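PDB 3U3W: transcriptional activator PlcR protein from Bacillus thuringiensis, which activates transcription of virulence genes as a quorum-sensing regulator, binding the signal peptide PapR and DNA, the latter probably through its helix-turn-helix domain. Local coordinates for residues Tyr170-Leu182 and Asp195-Asp209. Residues are numbered along the deposited sequence; the frame is centred on the assembly and turned at random. Where two conformers were deposited one is given.
Sequences YLKKGIDLFEQIL and DVKVRYNHAKALYLD
Phe178 and His202 interlock where helix 171-182 meets helix 195-208, two antiparallel helices of the TPR-like C-terminal domain of this RNPP-family regulator, their axes 9.5 Å apart at closest and their directions at 152°. Each is a knob in the other's helix: Phe178 drops among Val198, Asn201, His202 and Ala205, while His202 fits between Ile175, Phe178, Glu179 and Leu182. The two rings are nearly parallel but slid apart, so they barely overlap. The phenyl ring instead lays one face on the backbone of the opposite helix, with His202 N over its centre, and Phe178 CZ reaches Asn201 CB at 3.5 Å. Phe178 CB makes a CH-pi contact 4.1 Å from the His202 ring centroid; Leu206 CD1, from the same helix as His202, sits over the opposite imidazole face toward its rim.

Toward the start of helix 171-182, Ile175 CG1 packs 3.8 Å from Ala205 CB, and Leu171 crosses Leu208 at about a right angle, bringing its CD2 to 3.9 Å from Leu208 CB. Leu182 is the knob at the far end, its CD2 3.7 Å from Val198 CG1 and its CD1 over one face of the Arg199 guanidinium. Asp195 OD2, one turn back in the same helix, takes a salt bridge from Arg199 NE, and Gln218 OE1 of helix 212-228 bonds NH1. Ala162 and Asn163 of helix 153-167 also touch Phe178, and Asn201 bonds both Asn159 and the backbone of the bound peptide, linking this helix pair to the peptide site.

With CG anti to the backbone N (chi1 -171°), the His202 ring lies against Phe178 CB. ND1 is buried there without a polar partner, whereas His202 NE2 meets a water 3.1 Å away, in the ring plane at its edge.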
ATOM      1  N   TYR A 170      -7.992  -1.553 -32.336  1.00 44.50           N
ATOM      2  CA  TYR A 170      -9.315  -1.196 -31.812  1.00 38.00           C
ATOM      3  C   TYR A 170      -9.267  -0.070 -30.767  1.00 33.11           C
ATOM      4  O   TYR A 170      -9.768  -0.218 -29.648  1.00 32.29           O
ATOM      5  CB  TYR A 170      -9.999  -2.438 -31.245  1.00 31.69           C
ATOM      6  CG  TYR A 170     -10.269  -3.459 -32.306  1.00 45.74           C
ATOM      7  CD1 TYR A 170     -11.452  -3.430 -33.028  1.00 56.22           C
ATOM      8  CD2 TYR A 170      -9.332  -4.436 -32.614  1.00 48.90           C
ATOM      9  CE1 TYR A 170     -11.702  -4.356 -34.020  1.00 54.43           C
ATOM     10  CE2 TYR A 170      -9.573  -5.372 -33.601  1.00 43.55           C
ATOM     11  CZ  TYR A 170     -10.762  -5.321 -34.306  1.00 63.61           C
ATOM     12  OH  TYR A 170     -11.020  -6.243 -35.298  1.00 80.76           O
ATOM     13  N   LEU A 171      -8.676   1.055 -31.159  1.00 30.84           N
ATOM     14  CA  LEU A 171      -8.509   2.205 -30.284  1.00 31.17           C
ATOM     15  C   LEU A 171      -9.808   2.666 -29.624  1.00 36.00           C
ATOM     16  O   LEU A 171      -9.864   2.861 -28.411  1.00 39.04           O
ATOM     17  CB  LEU A 171      -7.833   3.351 -31.033  1.00 24.64           C
ATOM     18  CG  LEU A 171      -6.403   2.980 -31.431  1.00 31.41           C
ATOM     19  CD1 LEU A 171      -5.742   4.078 -32.220  1.00 32.22           C
ATOM     20  CD2 LEU A 171      -5.592   2.674 -30.176  1.00 35.43           C
ATOM     21  N   LYS A 172     -10.862   2.813 -30.405  1.00 37.79           N
ATOM     22  CA  LYS A 172     -12.109   3.282 -29.832  1.00 39.97           C
ATOM     23  C   LYS A 172     -12.608   2.332 -28.743  1.00 36.52           C
ATOM     24  O   LYS A 172     -13.029   2.758 -27.670  1.00 39.18           O
ATOM     25  CB  LYS A 172     -13.173   3.474 -30.911  1.00 37.45           C
ATOM     26  CG  LYS A 172     -14.492   4.004 -30.357  1.00 56.33           C
ATOM     27  CD  LYS A 172     -15.668   3.675 -31.270  1.00 65.39           C
ATOM     28  CE  LYS A 172     -16.836   4.618 -31.011  1.00 86.09           C
ATOM     29  NZ  LYS A 172     -16.482   6.046 -31.322  1.00 83.13           N
ATOM     30  N   LYS A 173     -12.565   1.039 -29.012  1.00 35.46           N
ATOM     31  CA  LYS A 173     -13.053   0.097 -28.026  1.00 38.33           C
ATOM     32  C   LYS A 173     -12.158   0.137 -26.778  1.00 41.96           C
ATOM     33  O   LYS A 173     -12.646   0.063 -25.652  1.00 32.05           O
ATOM     34  CB  LYS A 173     -13.125  -1.307 -28.622  1.00 48.59           C
ATOM     35  CG  LYS A 173     -14.506  -1.954 -28.547  1.00 48.47           C
ATOM     36  CD  LYS A 173     -14.515  -3.260 -29.348  1.00 62.72           C
ATOM     37  CE  LYS A 173     -15.921  -3.814 -29.558  1.00 78.67           C
ATOM     38  NZ  LYS A 173     -15.928  -4.991 -30.494  1.00 77.13           N
ATOM     39  N   GLY A 174     -10.853   0.281 -26.986  1.00 30.88           N
ATOM     40  CA  GLY A 174      -9.914   0.290 -25.884  1.00 28.87           C
ATOM     41  C   GLY A 174     -10.085   1.519 -25.017  1.00 34.85           C
ATOM     42  O   GLY A 174     -10.205   1.428 -23.789  1.00 29.62           O
ATOM     43  N   ILE A 175     -10.106   2.676 -25.672  1.00 33.58           N
ATOM     44  CA  ILE A 175     -10.307   3.948 -24.990  1.00 32.04           C
ATOM     45  C   ILE A 175     -11.617   3.980 -24.183  1.00 34.51           C
ATOM     46  O   ILE A 175     -11.632   4.431 -23.044  1.00 32.39           O
ATOM     47  CB  ILE A 175     -10.188   5.125 -25.969  1.00 32.50           C
ATOM     48  CG1 ILE A 175      -8.702   5.339 -26.324  1.00 30.99           C
ATOM     49  CG2 ILE A 175     -10.831   6.363 -25.375  1.00 27.26           C
ATOM     50  CD1 ILE A 175      -8.436   6.120 -27.635  1.00 25.91           C
ATOM     51  N   ASP A 176     -12.697   3.475 -24.764  0.59 30.98           N
ATOM     52  CA  ASP A 176     -13.967   3.428 -24.053  0.59 30.71           C
ATOM     53  C   ASP A 176     -13.922   2.492 -22.844  0.59 34.65           C
ATOM     54  O   ASP A 176     -14.577   2.751 -21.840  0.59 37.23           O
ATOM     55  CB  ASP A 176     -15.122   3.058 -25.003  0.59 38.96           C
ATOM     56  CG  ASP A 176     -15.623   4.252 -25.831  0.59 44.95           C
ATOM     57  OD1 ASP A 176     -15.633   5.402 -25.320  0.59 39.84           O
ATOM     58  OD2 ASP A 176     -16.019   4.036 -26.997  0.59 50.50           O
ATOM     59  N   LEU A 177     -13.148   1.411 -22.933  1.00 33.92           N
ATOM     60  CA  LEU A 177     -13.008   0.480 -21.822  1.00 26.88           C
ATOM     61  C   LEU A 177     -12.151   1.082 -20.697  1.00 34.42           C
ATOM     62  O   LEU A 177     -12.467   0.934 -19.516  1.00 27.37           O
ATOM     63  CB  LEU A 177     -12.483  -0.884 -22.283  1.00 27.18           C
ATOM     64  CG  LEU A 177     -12.373  -1.929 -21.160  1.00 44.68           C
ATOM     65  CD1 LEU A 177     -13.566  -1.886 -20.187  1.00 39.16           C
ATOM     66  CD2 LEU A 177     -12.175  -3.353 -21.695  1.00 30.95           C
ATOM     67  N   PHE A 178     -11.089   1.792 -21.066  1.00 26.16           N
ATOM     68  CA  PHE A 178     -10.302   2.530 -20.083  1.00 23.63           C
ATOM     69  C   PHE A 178     -11.159   3.530 -19.306  1.00 38.92           C
ATOM     70  O   PHE A 178     -11.105   3.583 -18.066  1.00 29.48           O
ATOM     71  CB  PHE A 178      -9.123   3.243 -20.749  1.00 22.97           C
ATOM     72  CG  PHE A 178      -8.038   2.307 -21.174  1.00 20.68           C
ATOM     73  CD1 PHE A 178      -7.523   1.368 -20.270  1.00 23.96           C
ATOM     74  CD2 PHE A 178      -7.543   2.331 -22.467  1.00 18.70           C
ATOM     75  CE1 PHE A 178      -6.533   0.471 -20.653  1.00 20.43           C
ATOM     76  CE2 PHE A 178      -6.548   1.443 -22.855  1.00 24.84           C
ATOM     77  CZ  PHE A 178      -6.042   0.509 -21.937  1.00 24.35           C
ATOM     78  N   GLU A 179     -11.953   4.319 -20.028  1.00 37.96           N
ATOM     79  CA  GLU A 179     -12.845   5.266 -19.376  1.00 33.31           C
ATOM     80  C   GLU A 179     -13.815   4.559 -18.428  1.00 29.18           C
ATOM     81  O   GLU A 179     -14.077   5.060 -17.348  1.00 36.33           O
ATOM     82  CB  GLU A 179     -13.603   6.109 -20.396  1.00 33.63           C
ATOM     83  CG  GLU A 179     -12.718   7.023 -21.229  1.00 39.82           C
ATOM     84  CD  GLU A 179     -13.531   7.866 -22.198  1.00 43.64           C
ATOM     85  OE1 GLU A 179     -14.735   7.579 -22.359  1.00 36.73           O
ATOM     86  OE2 GLU A 179     -12.973   8.819 -22.784  1.00 43.47           O
ATOM     87  N   GLN A 180     -14.342   3.400 -18.813  1.00 30.61           N
ATOM     88  CA  GLN A 180     -15.235   2.665 -17.909  1.00 33.23           C
ATOM     89  C   GLN A 180     -14.526   2.230 -16.634  1.00 36.57           C
ATOM     90  O   GLN A 180     -15.129   2.252 -15.565  1.00 37.57           O
ATOM     91  CB  GLN A 180     -15.811   1.416 -18.563  1.00 26.36           C
ATOM     92  CG  GLN A 180     -17.066   1.582 -19.380  1.00 49.44           C
ATOM     93  CD  GLN A 180     -17.376   0.302 -20.148  1.00 73.17           C
ATOM     94  OE1 GLN A 180     -17.428   0.305 -21.384  1.00 70.41           O
ATOM     95  NE2 GLN A 180     -17.545  -0.809 -19.420  1.00 65.22           N
ATOM     96  N   ILE A 181     -13.267   1.798 -16.756  1.00 33.45           N
ATOM     97  CA  ILE A 181     -12.479   1.371 -15.588  1.00 37.20           C
ATOM     98  C   ILE A 181     -12.231   2.522 -14.612  1.00 26.37           C
ATOM     99  O   ILE A 181     -12.437   2.378 -13.403  1.00 38.14           O
ATOM    100  CB  ILE A 181     -11.124   0.699 -15.981  1.00 32.85           C
ATOM    101  CG1 ILE A 181     -11.370  -0.581 -16.776  1.00 23.17           C
ATOM    102  CG2 ILE A 181     -10.284   0.392 -14.734  1.00 25.10           C
ATOM    103  CD1 ILE A 181     -10.221  -0.988 -17.673  1.00 19.15           C
ATOM    104  N   LEU A 182     -11.799   3.666 -15.128  1.00 29.96           N
ATOM    105  CA  LEU A 182     -11.592   4.849 -14.286  1.00 33.18           C
ATOM    106  C   LEU A 182     -12.859   5.254 -13.545  1.00 36.57           C
ATOM    107  O   LEU A 182     -12.792   5.721 -12.409  1.00 33.16           O
ATOM    108  CB  LEU A 182     -11.059   6.025 -15.107  1.00 25.99           C
ATOM    109  CG  LEU A 182      -9.668   5.737 -15.692  1.00 34.39           C
ATOM    110  CD1 LEU A 182      -9.240   6.789 -16.706  1.00 29.91           C
ATOM    111  CD2 LEU A 182      -8.632   5.580 -14.573  1.00 28.96           C
ATOM    112  N   ASP A 195      -5.028   3.056 -10.567  1.00 20.32           N
ATOM    113  CA  ASP A 195      -5.441   4.284 -11.233  1.00 23.54           C
ATOM    114  C   ASP A 195      -4.310   4.815 -12.117  1.00 30.99           C
ATOM    115  O   ASP A 195      -4.536   5.209 -13.265  1.00 27.13           O
ATOM    116  CB  ASP A 195      -5.797   5.326 -10.162  1.00 26.04           C
ATOM    117  CG  ASP A 195      -6.727   6.433 -10.668  1.00 55.55           C
ATOM    118  OD1 ASP A 195      -7.925   6.404 -10.306  1.00 72.87           O
ATOM    119  OD2 ASP A 195      -6.267   7.347 -11.396  1.00 42.91           O
ATOM    120  N   VAL A 196      -3.090   4.831 -11.581  1.00 22.25           N
ATOM    121  CA  VAL A 196      -1.956   5.345 -12.327  1.00 20.53           C
ATOM    122  C   VAL A 196      -1.690   4.455 -13.533  1.00 29.40           C
ATOM    123  O   VAL A 196      -1.369   4.933 -14.624  1.00 28.48           O
ATOM    124  CB  VAL A 196      -0.670   5.423 -11.461  1.00 30.54           C
ATOM    125  CG1 VAL A 196       0.551   5.626 -12.325  1.00 18.63           C
ATOM    126  CG2 VAL A 196      -0.779   6.530 -10.438  1.00 23.36           C
ATOM    127  N   LYS A 197      -1.812   3.151 -13.327  1.00 21.22           N
ATOM    128  CA  LYS A 197      -1.533   2.217 -14.379  1.00 20.44           C
ATOM    129  C   LYS A 197      -2.567   2.352 -15.519  1.00 29.06           C
ATOM    130  O   LYS A 197      -2.198   2.389 -16.696  1.00 18.88           O
ATOM    131  CB  LYS A 197      -1.517   0.793 -13.826  1.00 24.36           C
ATOM    132  CG  LYS A 197      -1.438  -0.244 -14.924  1.00 26.48           C
ATOM    133  CD  LYS A 197      -1.695  -1.645 -14.408  1.00 25.69           C
ATOM    134  CE  LYS A 197      -0.506  -2.170 -13.626  1.00 35.10           C
ATOM    135  NZ  LYS A 197      -0.724  -3.578 -13.214  1.00 45.49           N
ATOM    136  N   VAL A 198      -3.851   2.409 -15.161  1.00 18.44           N
ATOM    137  CA  VAL A 198      -4.915   2.591 -16.151  1.00 23.04           C
ATOM    138  C   VAL A 198      -4.743   3.895 -16.921  1.00 27.83           C
ATOM    139  O   VAL A 198      -4.893   3.913 -18.140  1.00 30.28           O
ATOM    140  CB  VAL A 198      -6.342   2.582 -15.533  1.00 26.40           C
ATOM    141  CG1 VAL A 198      -7.394   2.764 -16.633  1.00 21.83           C
ATOM    142  CG2 VAL A 198      -6.592   1.305 -14.769  1.00 19.79           C
ATOM    143  N   ARG A 199      -4.437   4.990 -16.227  1.00 25.59           N
ATOM    144  CA  ARG A 199      -4.224   6.257 -16.934  1.00 23.37           C
ATOM    145  C   ARG A 199      -3.062   6.178 -17.914  1.00 28.15           C
ATOM    146  O   ARG A 199      -3.090   6.792 -18.989  1.00 26.12           O
ATOM    147  CB  ARG A 199      -4.043   7.433 -15.982  1.00 21.85           C
ATOM    148  CG  ARG A 199      -5.291   7.761 -15.205  1.00 27.11           C
ATOM    149  CD  ARG A 199      -5.169   9.079 -14.447  1.00 27.95           C
ATOM    150  NE  ARG A 199      -6.376   9.288 -13.652  1.00 31.44           N
ATOM    151  CZ  ARG A 199      -7.487   9.863 -14.105  1.00 40.97           C
ATOM    152  NH1 ARG A 199      -7.556  10.324 -15.359  1.00 33.64           N
ATOM    153  NH2 ARG A 199      -8.536   9.978 -13.301  1.00 38.07           N
ATOM    154  N   TYR A 200      -2.051   5.395 -17.561  1.00 29.12           N
ATOM    155  CA  TYR A 200      -0.896   5.248 -18.432  1.00 24.05           C
ATOM    156  C   TYR A 200      -1.250   4.518 -19.722  1.00 29.90           C
ATOM    157  O   TYR A 200      -0.816   4.922 -20.807  1.00 24.30           O
ATOM    158  CB  TYR A 200       0.211   4.504 -17.722  1.00 18.53           C
ATOM    159  CG  TYR A 200       1.391   4.170 -18.599  1.00 19.45           C
ATOM    160  CD1 TYR A 200       2.294   5.154 -18.988  1.00 16.57           C
ATOM    161  CD2 TYR A 200       1.612   2.870 -19.025  1.00 21.54           C
ATOM    162  CE1 TYR A 200       3.379   4.851 -19.774  1.00 19.17           C
ATOM    163  CE2 TYR A 200       2.706   2.546 -19.812  1.00 19.95           C
ATOM    164  CZ  TYR A 200       3.587   3.537 -20.180  1.00 24.29           C
ATOM    165  OH  TYR A 200       4.681   3.213 -20.950  1.00 19.67           O
ATOM    166  N   ASN A 201      -2.017   3.437 -19.589  1.00 26.66           N
ATOM    167  CA  ASN A 201      -2.384   2.605 -20.728  1.00 22.15           C
ATOM    168  C   ASN A 201      -3.322   3.413 -21.596  1.00 23.63           C
ATOM    169  O   ASN A 201      -3.164   3.472 -22.808  1.00 28.04           O
ATOM    170  CB  ASN A 201      -3.057   1.306 -20.268  1.00 17.27           C
ATOM    171  CG  ASN A 201      -2.085   0.320 -19.609  1.00 26.82           C
ATOM    172  OD1 ASN A 201      -0.893   0.268 -19.948  1.00 23.04           O
ATOM    173  ND2 ASN A 201      -2.603  -0.482 -18.666  1.00 21.44           N
ATOM    174  N   HIS A 202      -4.283   4.056 -20.943  1.00 25.49           N
ATOM    175  CA  HIS A 202      -5.201   4.997 -21.572  1.00 27.35           C
ATOM    176  C   HIS A 202      -4.435   6.073 -22.347  1.00 27.41           C
ATOM    177  O   HIS A 202      -4.772   6.369 -23.494  1.00 24.02           O
ATOM    178  CB  HIS A 202      -6.088   5.638 -20.501  1.00 22.53           C
ATOM    179  CG  HIS A 202      -7.203   6.463 -21.049  1.00 32.02           C
ATOM    180  ND1 HIS A 202      -7.988   7.275 -20.257  1.00 33.52           N
ATOM    181  CD2 HIS A 202      -7.678   6.595 -22.310  1.00 36.90           C
ATOM    182  CE1 HIS A 202      -8.888   7.883 -21.010  1.00 34.00           C
ATOM    183  NE2 HIS A 202      -8.725   7.484 -22.259  1.00 36.59           N
ATOM    184  N   ALA A 203      -3.398   6.641 -21.727  1.00 24.36           N
ATOM    185  CA  ALA A 203      -2.590   7.663 -22.391  1.00 21.26           C
ATOM    186  C   ALA A 203      -1.943   7.107 -23.645  1.00 30.73           C
ATOM    187  O   ALA A 203      -1.919   7.780 -24.666  1.00 27.00           O
ATOM    188  CB  ALA A 203      -1.546   8.216 -21.474  1.00 26.30           C
ATOM    189  N   LYS A 204      -1.425   5.880 -23.569  1.00 22.95           N
ATOM    190  CA  LYS A 204      -0.810   5.250 -24.730  1.00 30.73           C
ATOM    191  C   LYS A 204      -1.813   5.108 -25.879  1.00 26.84           C
ATOM    192  O   LYS A 204      -1.491   5.426 -27.016  1.00 30.47           O
ATOM    193  CB  LYS A 204      -0.192   3.885 -24.378  1.00 28.31           C
ATOM    194  CG  LYS A 204       1.097   3.964 -23.559  1.00 34.95           C
ATOM    195  CD  LYS A 204       1.596   2.557 -23.188  1.00 30.26           C
ATOM    196  CE  LYS A 204       1.964   1.759 -24.429  1.00 23.86           C
ATOM    197  NZ  LYS A 204       3.065   2.442 -25.143  1.00 35.63           N
ATOM    198  N   ALA A 205      -3.009   4.621 -25.563  1.00 24.33           N
ATOM    199  CA  ALA A 205      -4.105   4.495 -26.523  1.00 30.81           C
ATOM    200  C   ALA A 205      -4.553   5.838 -27.164  1.00 31.74           C
ATOM    201  O   ALA A 205      -4.771   5.911 -28.373  1.00 30.17           O
ATOM    202  CB  ALA A 205      -5.298   3.762 -25.876  1.00 22.60           C
ATOM    203  N   LEU A 206      -4.692   6.881 -26.350  1.00 29.57           N
ATOM    204  CA  LEU A 206      -5.001   8.221 -26.840  1.00 27.52           C
ATOM    205  C   LEU A 206      -3.924   8.687 -27.808  1.00 37.70           C
ATOM    206  O   LEU A 206      -4.228   9.247 -28.874  1.00 32.18           O
ATOM    207  CB  LEU A 206      -5.166   9.217 -25.674  1.00 26.51           C
ATOM    208  CG  LEU A 206      -6.412   8.948 -24.807  1.00 33.64           C
ATOM    209  CD1 LEU A 206      -6.329   9.538 -23.408  1.00 25.16           C
ATOM    210  CD2 LEU A 206      -7.683   9.425 -25.513  1.00 29.05           C
ATOM    211  N   TYR A 207      -2.667   8.451 -27.441  1.00 34.57           N
ATOM    212  CA  TYR A 207      -1.548   8.819 -28.296  1.00 28.99           C
ATOM    213  C   TYR A 207      -1.611   8.063 -29.633  1.00 35.77           C
ATOM    214  O   TYR A 207      -1.365   8.639 -30.686  1.00 33.44           O
ATOM    215  CB  TYR A 207      -0.226   8.547 -27.587  1.00 22.66           C
ATOM    216  CG  TYR A 207       1.024   8.938 -28.363  1.00 24.60           C
ATOM    217  CD1 TYR A 207       1.487   8.161 -29.434  1.00 32.67           C
ATOM    218  CD2 TYR A 207       1.758  10.069 -28.008  1.00 18.59           C
ATOM    219  CE1 TYR A 207       2.638   8.514 -30.130  1.00 29.35           C
ATOM    220  CE2 TYR A 207       2.892  10.436 -28.700  1.00 28.47           C
ATOM    221  CZ  TYR A 207       3.335   9.652 -29.757  1.00 28.95           C
ATOM    222  OH  TYR A 207       4.479  10.024 -30.430  1.00 49.24           O
ATOM    223  N   LEU A 208      -1.936   6.773 -29.598  1.00 31.72           N
ATOM    224  CA  LEU A 208      -1.966   5.991 -30.836  1.00 30.26           C
ATOM    225  C   LEU A 208      -3.089   6.500 -31.748  1.00 46.42           C
ATOM    226  O   LEU A 208      -3.013   6.368 -32.969  1.00 32.65           O
ATOM    227  CB  LEU A 208      -2.133   4.491 -30.557  1.00 27.82           C
ATOM    228  CG  LEU A 208      -0.934   3.740 -29.958  1.00 43.20           C
ATOM    229  CD1 LEU A 208      -1.325   2.311 -29.580  1.00 26.59           C
ATOM    230  CD2 LEU A 208       0.277   3.739 -30.915  1.00 24.40           C
ATOM    231  N   ASP A 209      -4.115   7.088 -31.127  1.00 37.15           N
ATOM    232  CA  ASP A 209      -5.249   7.694 -31.806  1.00 30.42           C
ATOM    233  C   ASP A 209      -4.997   9.166 -32.168  1.00 33.33           C
ATOM    234  O   ASP A 209      -5.916   9.885 -32.562  1.00 38.25           O
ATOM    235  CB  ASP A 209      -6.493   7.594 -30.916  1.00 37.99           C
ATOM    236  CG  ASP A 209      -7.790   7.493 -31.713  1.00 36.06           C
ATOM    237  OD1 ASP A 209      -7.724   7.163 -32.917  1.00 41.71           O
ATOM    238  OD2 ASP A 209      -8.872   7.729 -31.126  1.00 36.94           O
TER
HETATM  239  O   HOH W   1     -10.765   9.482 -23.454  1.00 41.21           O